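PDB 4DAM: single-stranded DNA-binding protein 1 from Streptomyces coelicolor, which probably binds single-stranded DNA as a homotetramer, with this chain supplying the OB-fold domain of a longer protein. Local coordinates for residues F64-W68 against A108-A112; A20-V24 against D118-G122; E15-V21 against V88-K94. The protein carries 1 engineered substitution. One frame throughout, in Å; residues are numbered along the deposited sequence.

Contact 1 of 3, residues F64-W68 against A108-A112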
loop_
_atom_site.group_PDB
_atom_site.type_symbol
_atom_site.label_atom_id
_atom_site.label_comp_id
_atom_site.label_asym_id
_atom_site.label_seq_id
_atom_site.Cartn_x
_atom_site.Cartn_y
_atom_site.Cartn_z
ATOM N N PHE A 64 -6.402 14.006 -7.146
ATOM C CA PHE A 64 -6.499 13.720 -8.579
ATOM C C PHE A 64 -5.230 13.063 -9.091
ATOM O O PHE A 64 -4.122 13.494 -8.755
ATOM C CB PHE A 64 -6.760 14.986 -9.384
ATOM C CG PHE A 64 -8.128 15.569 -9.134
ATOM C CD1 PHE A 64 -8.306 16.547 -8.161
ATOM C CD2 PHE A 64 -9.239 15.094 -9.817
ATOM C CE1 PHE A 64 -9.567 17.089 -7.913
ATOM C CE2 PHE A 64 -10.493 15.648 -9.581
ATOM C CZ PHE A 64 -10.646 16.629 -8.621
ATOM N N PHE A 65 -5.422 12.025 -9.893
ATOM C CA PHE A 65 -4.345 11.317 -10.562
ATOM C C PHE A 65 -4.625 11.209 -12.042
ATOM O O PHE A 65 -5.776 11.103 -12.467
ATOM C CB PHE A 65 -4.206 9.895 -10.038
ATOM C CG PHE A 65 -3.973 9.783 -8.567
ATOM C CD1 PHE A 65 -5.030 9.634 -7.685
ATOM C CD2 PHE A 65 -2.681 9.798 -8.067
ATOM C CE1 PHE A 65 -4.817 9.519 -6.333
ATOM C CE2 PHE A 65 -2.461 9.690 -6.715
ATOM C CZ PHE A 65 -3.532 9.557 -5.838
ATOM N N THR A 66 -3.559 11.233 -12.833
ATOM C CA THR A 66 -3.658 10.817 -14.228
ATOM C C THR A 66 -3.262 9.355 -14.293
ATOM O O THR A 66 -2.147 8.983 -13.901
ATOM C CB THR A 66 -2.747 11.627 -15.140
ATOM O OG1 THR A 66 -3.104 13.014 -15.023
ATOM C CG2 THR A 66 -2.906 11.190 -16.577
ATOM N N VAL A 67 -4.186 8.529 -14.731
ATOM C CA VAL A 67 -3.974 7.100 -14.833
ATOM C C VAL A 67 -3.639 6.722 -16.266
ATOM O O VAL A 67 -4.338 7.092 -17.213
ATOM C CB VAL A 67 -5.214 6.287 -14.377
ATOM C CG1 VAL A 67 -4.967 4.791 -14.523
ATOM C CG2 VAL A 67 -5.638 6.651 -12.951
ATOM N N TRP A 68 -2.550 5.959 -16.400
ATOM C CA TRP A 68 -2.059 5.488 -17.680
ATOM C C TRP A 68 -2.125 3.984 -17.732
ATOM O O TRP A 68 -1.737 3.309 -16.796
ATOM C CB TRP A 68 -0.609 5.893 -17.867
ATOM C CG TRP A 68 -0.373 7.366 -17.879
ATOM C CD1 TRP A 68 -0.145 8.212 -16.799
ATOM C CD2 TRP A 68 -0.357 8.226 -19.054
ATOM N NE1 TRP A 68 0.030 9.501 -17.220
ATOM C CE2 TRP A 68 -0.093 9.571 -18.576
ATOM C CE3 TRP A 68 -0.511 8.010 -20.413
ATOM C CZ2 TRP A 68 0.028 10.647 -19.444
ATOM C CZ3 TRP A 68 -0.406 9.115 -21.280
ATOM C CH2 TRP A 68 -0.162 10.395 -20.796
ATOM N N ALA A 108 0.392 13.993 -9.915
ATOM C CA ALA A 108 0.573 12.570 -9.655
ATOM C C ALA A 108 -0.011 11.691 -10.776
ATOM O O ALA A 108 -1.189 11.820 -11.161
ATOM C CB ALA A 108 -0.056 12.255 -8.319
ATOM N N ASP A 109 0.817 10.796 -11.294
ATOM C CA ASP A 109 0.449 9.801 -12.322
ATOM C C ASP A 109 0.398 8.420 -11.651
ATOM O O ASP A 109 1.165 8.142 -10.717
ATOM C CB ASP A 109 1.485 9.691 -13.430
ATOM C CG ASP A 109 1.488 10.846 -14.419
ATOM O OD1 ASP A 109 0.639 11.725 -14.395
ATOM O OD2 ASP A 109 2.381 10.872 -15.280
ATOM N N ILE A 110 -0.483 7.559 -12.138
ATOM C CA ILE A 110 -0.466 6.145 -11.778
ATOM C C ILE A 110 -0.292 5.345 -13.063
ATOM O O ILE A 110 -1.089 5.457 -13.990
ATOM C CB ILE A 110 -1.755 5.669 -11.061
ATOM C CG1 ILE A 110 -1.990 6.448 -9.786
ATOM C CG2 ILE A 110 -1.678 4.148 -10.779
ATOM C CD1 ILE A 110 -3.313 6.169 -9.095
ATOM N N ASP A 111 0.788 4.592 -13.142
ATOM C CA ASP A 111 1.007 3.657 -14.226
ATOM C C ASP A 111 0.316 2.351 -13.839
ATOM O O ASP A 111 0.817 1.582 -13.009
ATOM C CB ASP A 111 2.506 3.474 -14.481
ATOM C CG ASP A 111 3.163 4.720 -15.101
ATOM O OD1 ASP A 111 2.460 5.635 -15.591
ATOM O OD2 ASP A 111 4.412 4.796 -15.107
ATOM N N ALA A 112 -0.870 2.138 -14.396
ATOM C CA ALA A 112 -1.772 1.095 -13.900
ATOM C C ALA A 112 -1.353 -0.290 -14.268
ATOM O O ALA A 112 -0.937 -0.540 -15.405
ATOM C CB ALA A 112 -3.205 1.312 -14.392
HETATM O O HOH W 1 -2.348 15.048 -9.883
HETATM O O HOH W 2 -1.850 14.199 -13.003
#

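Contact 2 of 3, residues A20-V24 against D118-G122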
loop_
_atom_site.group_PDB
_atom_site.type_symbol
_atom_site.label_atom_id
_atom_site.label_comp_id
_atom_site.label_asym_id
_atom_site.label_seq_id
_atom_site.Cartn_x
_atom_site.Cartn_y
_atom_site.Cartn_z
ATOM N N ALA A 20 -5.808 2.933 -5.489
ATOM C CA ALA A 20 -6.643 4.151 -5.437
ATOM C C ALA A 20 -8.058 3.739 -5.836
ATOM O O ALA A 20 -8.254 3.036 -6.826
ATOM C CB ALA A 20 -6.098 5.223 -6.389
ATOM N N VAL A 21 -9.018 4.111 -5.011
ATOM C CA VAL A 21 -10.424 3.806 -5.251
ATOM C C VAL A 21 -11.123 5.128 -5.458
ATOM O O VAL A 21 -11.173 5.966 -4.554
ATOM C CB VAL A 21 -10.999 3.044 -4.057
ATOM C CG1 VAL A 21 -12.466 2.677 -4.315
ATOM C CG2 VAL A 21 -10.158 1.799 -3.789
ATOM N N GLY A 22 -11.636 5.353 -6.664
ATOM C CA GLY A 22 -12.204 6.622 -6.969
ATOM C C GLY A 22 -13.132 6.564 -8.156
ATOM O O GLY A 22 -13.677 5.537 -8.467
ATOM N N ASN A 23 -13.305 7.709 -8.793
ATOM C CA ASN A 23 -14.169 7.818 -9.940
ATOM C C ASN A 23 -13.439 8.364 -11.148
ATOM O O ASN A 23 -12.599 9.252 -11.035
ATOM C CB ASN A 23 -15.388 8.673 -9.601
ATOM C CG ASN A 23 -16.273 7.988 -8.574
ATOM O OD1 ASN A 23 -17.235 7.323 -8.911
ATOM N ND2 ASN A 23 -15.912 8.107 -7.334
ATOM N N VAL A 24 -13.777 7.808 -12.305
ATOM C CA VAL A 24 -13.304 8.331 -13.578
ATOM C C VAL A 24 -13.816 9.771 -13.731
ATOM O O VAL A 24 -15.027 10.024 -13.688
ATOM C CB VAL A 24 -13.722 7.448 -14.757
ATOM C CG1 VAL A 24 -13.259 8.097 -16.085
ATOM C CG2 VAL A 24 -13.203 6.004 -14.594
ATOM N N ASP A 118 -15.660 -0.863 -9.618
ATOM C CA ASP A 118 -15.784 -1.167 -8.187
ATOM C C ASP A 118 -17.184 -1.663 -7.864
ATOM O O ASP A 118 -18.165 -0.917 -7.959
ATOM C CB ASP A 118 -15.464 0.063 -7.359
ATOM C CG ASP A 118 -15.411 -0.217 -5.837
ATOM O OD1 ASP A 118 -15.553 -1.393 -5.401
ATOM O OD2 ASP A 118 -15.204 0.781 -5.093
ATOM N N LEU A 119 -17.259 -2.920 -7.476
ATOM C CA LEU A 119 -18.534 -3.550 -7.097
ATOM C C LEU A 119 -19.122 -3.014 -5.799
ATOM O O LEU A 119 -20.282 -3.306 -5.486
ATOM C CB LEU A 119 -18.353 -5.064 -7.008
ATOM C CG LEU A 119 -18.003 -5.805 -8.309
ATOM C CD1 LEU A 119 -17.422 -7.196 -8.087
ATOM C CD2 LEU A 119 -19.201 -5.808 -9.266
ATOM N N ALA A 120 -18.365 -2.225 -5.040
ATOM C CA ALA A 120 -18.896 -1.627 -3.813
ATOM C C ALA A 120 -19.903 -0.510 -4.080
ATOM O O ALA A 120 -20.712 -0.194 -3.214
ATOM C CB ALA A 120 -17.775 -1.085 -2.933
ATOM N N ARG A 121 -19.815 0.100 -5.266
ATOM C CA ARG A 121 -20.514 1.348 -5.565
ATOM C C ARG A 121 -21.263 1.228 -6.918
ATOM O O ARG A 121 -21.831 2.196 -7.441
ATOM C CB ARG A 121 -19.491 2.505 -5.569
ATOM C CG ARG A 121 -18.893 2.834 -4.195
ATOM C CD ARG A 121 -17.775 3.886 -4.262
ATOM N NE ARG A 121 -16.608 3.366 -4.986
ATOM C CZ ARG A 121 -15.792 4.081 -5.762
ATOM N NH1 ARG A 121 -15.981 5.392 -5.952
ATOM N NH2 ARG A 121 -14.770 3.463 -6.376
ATOM N N GLY A 122 -21.236 0.027 -7.488
ATOM C CA GLY A 122 -22.047 -0.320 -8.651
ATOM C C GLY A 122 -22.137 -1.795 -9.041
ATOM O O GLY A 122 -21.268 -2.590 -8.693
#

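Contact 3 of 3, residues E15-V21 against V88-K94. Engineered in segment 15-21: I16 (natural residue Thr).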
loop_
_atom_site.group_PDB
_atom_site.type_symbol
_atom_site.label_atom_id
_atom_site.label_comp_id
_atom_site.label_asym_id
_atom_site.label_seq_id
_atom_site.Cartn_x
_atom_site.Cartn_y
_atom_site.Cartn_z
ATOM N N GLU A 15 9.970 0.908 -6.334
ATOM C CA GLU A 15 8.817 1.526 -6.944
ATOM C C GLU A 15 7.817 1.727 -5.814
ATOM O O GLU A 15 7.799 0.993 -4.817
ATOM C CB GLU A 15 8.228 0.611 -8.019
ATOM C CG GLU A 15 9.141 0.425 -9.201
ATOM C CD GLU A 15 8.938 1.466 -10.274
ATOM O OE1 GLU A 15 8.345 2.539 -10.003
ATOM O OE2 GLU A 15 9.365 1.205 -11.412
ATOM N N ILE A 16 6.999 2.747 -5.944
ATOM C CA ILE A 16 5.974 3.014 -4.967
ATOM C C ILE A 16 4.645 2.554 -5.561
ATOM O O ILE A 16 4.176 3.138 -6.517
ATOM C CB ILE A 16 5.944 4.520 -4.641
ATOM C CG1 ILE A 16 7.368 4.982 -4.279
ATOM C CG2 ILE A 16 4.971 4.780 -3.494
ATOM C CD1 ILE A 16 7.730 6.439 -4.560
ATOM N N MET A 17 4.073 1.484 -5.012
ATOM C CA MET A 17 2.782 0.984 -5.455
ATOM C C MET A 17 1.699 1.777 -4.728
ATOM O O MET A 17 1.892 2.316 -3.622
ATOM C CB MET A 17 2.611 -0.505 -5.110
ATOM C CG MET A 17 3.514 -1.458 -5.861
ATOM S SD MET A 17 3.613 -1.154 -7.622
ATOM C CE MET A 17 1.877 -1.382 -8.274
ATOM N N ILE A 18 0.578 1.928 -5.395
ATOM C CA ILE A 18 -0.583 2.574 -4.815
ATOM C C ILE A 18 -1.824 1.828 -5.264
ATOM O O ILE A 18 -1.863 1.285 -6.370
ATOM C CB ILE A 18 -0.635 4.051 -5.280
ATOM C CG1 ILE A 18 -1.817 4.831 -4.753
ATOM C CG2 ILE A 18 -0.734 4.158 -6.779
ATOM C CD1 ILE A 18 -1.726 6.272 -5.244
ATOM N N CYS A 19 -2.817 1.798 -4.389
ATOM C CA CYS A 19 -4.146 1.339 -4.771
ATOM C C CYS A 19 -5.089 2.492 -4.465
ATOM O O CYS A 19 -5.097 3.022 -3.341
ATOM C CB CYS A 19 -4.526 0.098 -3.994
ATOM S SG CYS A 19 -6.243 -0.325 -4.373
ATOM N N ALA A 20 -5.808 2.933 -5.489
ATOM C CA ALA A 20 -6.643 4.151 -5.437
ATOM C C ALA A 20 -8.058 3.739 -5.836
ATOM O O ALA A 20 -8.254 3.036 -6.826
ATOM C CB ALA A 20 -6.098 5.223 -6.389
ATOM N N VAL A 21 -9.018 4.111 -5.011
ATOM C CA VAL A 21 -10.424 3.806 -5.251
ATOM C C VAL A 21 -11.123 5.128 -5.458
ATOM O O VAL A 21 -11.173 5.966 -4.554
ATOM C CB VAL A 21 -10.999 3.044 -4.057
ATOM C CG1 VAL A 21 -12.466 2.677 -4.315
ATOM C CG2 VAL A 21 -10.158 1.799 -3.789
ATOM N N VAL A 88 -11.467 0.798 -9.092
ATOM C CA VAL A 88 -10.305 0.516 -8.271
ATOM C C VAL A 88 -9.104 0.400 -9.207
ATOM O O VAL A 88 -9.161 -0.316 -10.214
ATOM C CB VAL A 88 -10.493 -0.725 -7.383
ATOM C CG1 VAL A 88 -11.053 -1.929 -8.108
ATOM C CG2 VAL A 88 -9.176 -1.075 -6.678
ATOM N N VAL A 89 -8.040 1.118 -8.873
ATOM C CA VAL A 89 -6.832 1.171 -9.694
ATOM C C VAL A 89 -5.645 0.777 -8.821
ATOM O O VAL A 89 -5.463 1.340 -7.746
ATOM C CB VAL A 89 -6.623 2.593 -10.283
ATOM C CG1 VAL A 89 -5.277 2.699 -11.050
ATOM C CG2 VAL A 89 -7.838 3.015 -11.153
ATOM N N GLN A 90 -4.849 -0.176 -9.296
ATOM C CA GLN A 90 -3.568 -0.508 -8.666
ATOM C C GLN A 90 -2.464 -0.210 -9.653
ATOM O O GLN A 90 -2.546 -0.583 -10.819
ATOM C CB GLN A 90 -3.504 -1.971 -8.285
ATOM C CG GLN A 90 -2.331 -2.279 -7.375
ATOM C CD GLN A 90 -1.835 -3.717 -7.500
ATOM O OE1 GLN A 90 -1.311 -4.270 -6.528
ATOM N NE2 GLN A 90 -2.009 -4.335 -8.677
ATOM N N GLY A 91 -1.408 0.454 -9.203
ATOM C CA GLY A 91 -0.291 0.673 -10.096
ATOM C C GLY A 91 0.827 1.439 -9.445
ATOM O O GLY A 91 0.834 1.630 -8.237
ATOM N N ARG A 92 1.782 1.860 -10.261
ATOM C CA ARG A 92 2.970 2.533 -9.754
ATOM C C ARG A 92 2.778 4.037 -9.758
ATOM O O ARG A 92 2.392 4.624 -10.781
ATOM C CB ARG A 92 4.169 2.166 -10.628
ATOM C CG ARG A 92 4.514 0.701 -10.510
ATOM C CD ARG A 92 5.735 0.258 -11.250
ATOM N NE ARG A 92 5.407 -0.385 -12.514
ATOM C CZ ARG A 92 5.004 -1.657 -12.644
ATOM N NH1 ARG A 92 4.872 -2.470 -11.593
ATOM N NH2 ARG A 92 4.736 -2.118 -13.847
ATOM N N LEU A 93 3.067 4.663 -8.632
ATOM C CA LEU A 93 2.919 6.108 -8.483
ATOM C C LEU A 93 4.135 6.836 -9.036
ATOM O O LEU A 93 5.269 6.501 -8.679
ATOM C CB LEU A 93 2.758 6.461 -7.007
ATOM C CG LEU A 93 2.629 7.941 -6.612
ATOM C CD1 LEU A 93 1.339 8.551 -7.149
ATOM C CD2 LEU A 93 2.756 8.156 -5.108
ATOM N N LYS A 94 3.882 7.834 -9.880
ATOM C CA LYS A 94 4.927 8.728 -10.379
ATOM C C LYS A 94 4.540 10.176 -10.114
ATOM O O LYS A 94 3.564 10.668 -10.672
ATOM C CB LYS A 94 5.183 8.469 -11.862
ATOM C CG LYS A 94 5.520 7.014 -12.220
ATOM C CD LYS A 94 6.902 6.626 -11.751
ATOM C CE LYS A 94 7.200 5.120 -11.714
ATOM N NZ LYS A 94 8.638 4.871 -11.361
HETATM O O HOH W 3 6.844 4.283 -8.308
#

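Contact 1 of 3, residues F64-W68 against A108-A112
A108 meets F65 and T66 at the start of a parallel strand pairing, the one that closes the barrel of the OB fold by joining strand 56-70 to strand 103-112. The methyl CB of A108 lies 3.6 Å from F65 CD2, and its carbonyl O accepts T66 N. A water extends this end, donating to A108 O and hydrogen-bonding to T66 OG1, while another bridges F64 O and A108 N. D109 then turns to the face shared with T66 and W68. Its OD1 comes 3.5 Å from T66 CB and approaches the W68 indole at the edge, in its plane; the carboxylate is turned 65° from the ring. OD2 belongs to a salt bridge with R96 on strand 86-100, so that neighbouring strand helps hold the carboxylate beside the indole. I110 points to the opposite face, toward the barrel interior. Its CG1 lies beside the backbone N (chi1 -59°), and from there CD1 reaches over one face of F65 in a CH-pi contact, 4.0 Å from the ring centroid. I18 and A20 of strand 17-33 pack on the same isoleucine. The backbone of I110 works in both directions, its N donating to T66 O and its O accepting W68 N at 2.9 Å. D111 returns to the tryptophan side, where OD1 lies 3.8 Å from W68 CB. At A112 the methyl CB packs against V67 CG1 at 3.9 Å, and A112 N donates to W68 O over 2.8 Å, with an N-H...O angle of 165°.

Contact 2 of 3, residues A20-V24 against D118-G122
The type I turn from D118 to R121, overlapped at its start by an Asx turn, presents the guanidinium of R121 to the backbone carbonyl of G22. In the Asx turn D118 OD1 accepts A120 N at 3.0 Å, met from above the carboxylate plane. The other oxygen, OD2, forms the salt bridge: R121 grips it side-on with two nitrogens, NE at 2.9 Å and NH2 at 3.0 Å. NH2 approaches along the anti lone pair of OD2, whereas NE comes from out of the carboxylate plane. The arginine chain is extended as far as CD and bends at chi3 (-66°), which folds the guanidinium back to D118 while the adjoining NH1/NH2 edge faces strand 17-33. There R121 NH2 donates to G22 O over 3.1 Å, with NH1 adding a weak second bond to the same oxygen.

This joins the tail that follows the short strand 114-117, which pairs with strand 86-100, to the first strand of the OB fold. NH2 thus serves a carboxylate and a carbonyl at once, and the aspartate probably fixes the rotation of the guanidinium as well as balancing its charge. V21 adds apolar cover: its CG1, anti to the backbone N (chi1 -178°), lies 3.2 Å from R121 NH2 and 3.4 Å from D118 OD2. N23 borders the other end of the guanidinium, its amide plane turned 83° from that of the arginine. Around the turn lies the third subunit, where N76 of that chain hydrogen-bonds to L119 O and I115 of that chain packs on D118.

Contact 3 of 3, residues E15-V21 against V88-K94
E15 OE1 is gripped by K94 NZ at 2.7 Å, and a water lies 2.9 Å from the same oxygen. The lysine meets the syn side of OE1 in a salt bridge, 20° out of the carboxylate plane. The water accepts I16 N at 2.8 Å and has both E15 OE1 and L93 O within hydrogen-bonding distance, though it cannot be taken to donate to every acceptor around it. E15 OE2 turns instead to the hydroxyl of Y49 of the second subunit, so the glutamate, just before the strand, also reaches across to that neighbouring chain. The aliphatic part of R92 passes beside the carboxylate, R92 CD lying 3.6 Å from E15 CD; the guanidinium adds only a nearby opposite charge.

Beyond this end, strands 17-33 and 86-100 run antiparallel as neighbouring strands in the wall of the OB-fold barrel. Backbone bonds link I18 with G91 and A20 with V89 in both directions, while L93 N donates to I16 O almost straight, at 174°. I18, A20 and V89 face the barrel interior and pack on I110. I18 CG2 lies in the crowded position between its backbone N and carbonyl carbon, which brings it 3.3 Å from G91 O. On the opposite face M17 and R92 lie side by side, M17 SD 3.5 Å from R92 CG. Successive bends at chi2 and chi3 fold the methionine back over the neighbouring strand, leaving CE tightly packed 3.2 Å from G91 O. I16, an engineered residue, places CG2 4.3 Å from L93 CD2, and its side chain also packs on N63 of the second subunit.

Contacts 1 and 3 illustrate how an OB barrel is built from strand pairings between residues distant in sequence; contact 2 fastens the tail to its first strand. Contacts 1 and 3 lie about 8 Å apart between centres, their segments alternating along the chain: 15-21, 64-68, 88-94, 108-112. Strands 86-100 and 103-112 lie side by side, probably hydrogen-bonded from D109 N to K94 O and from D111 N to R92 O, so the two contacts form continuous barrel wall. Contact 2 shares A20 and V21 with contact 3 and encloses contact 1 in sequence, their centres about 15 Å apart. All three also touch the second subunit, so residues of the barrel wall take part in the homotetramer's interface.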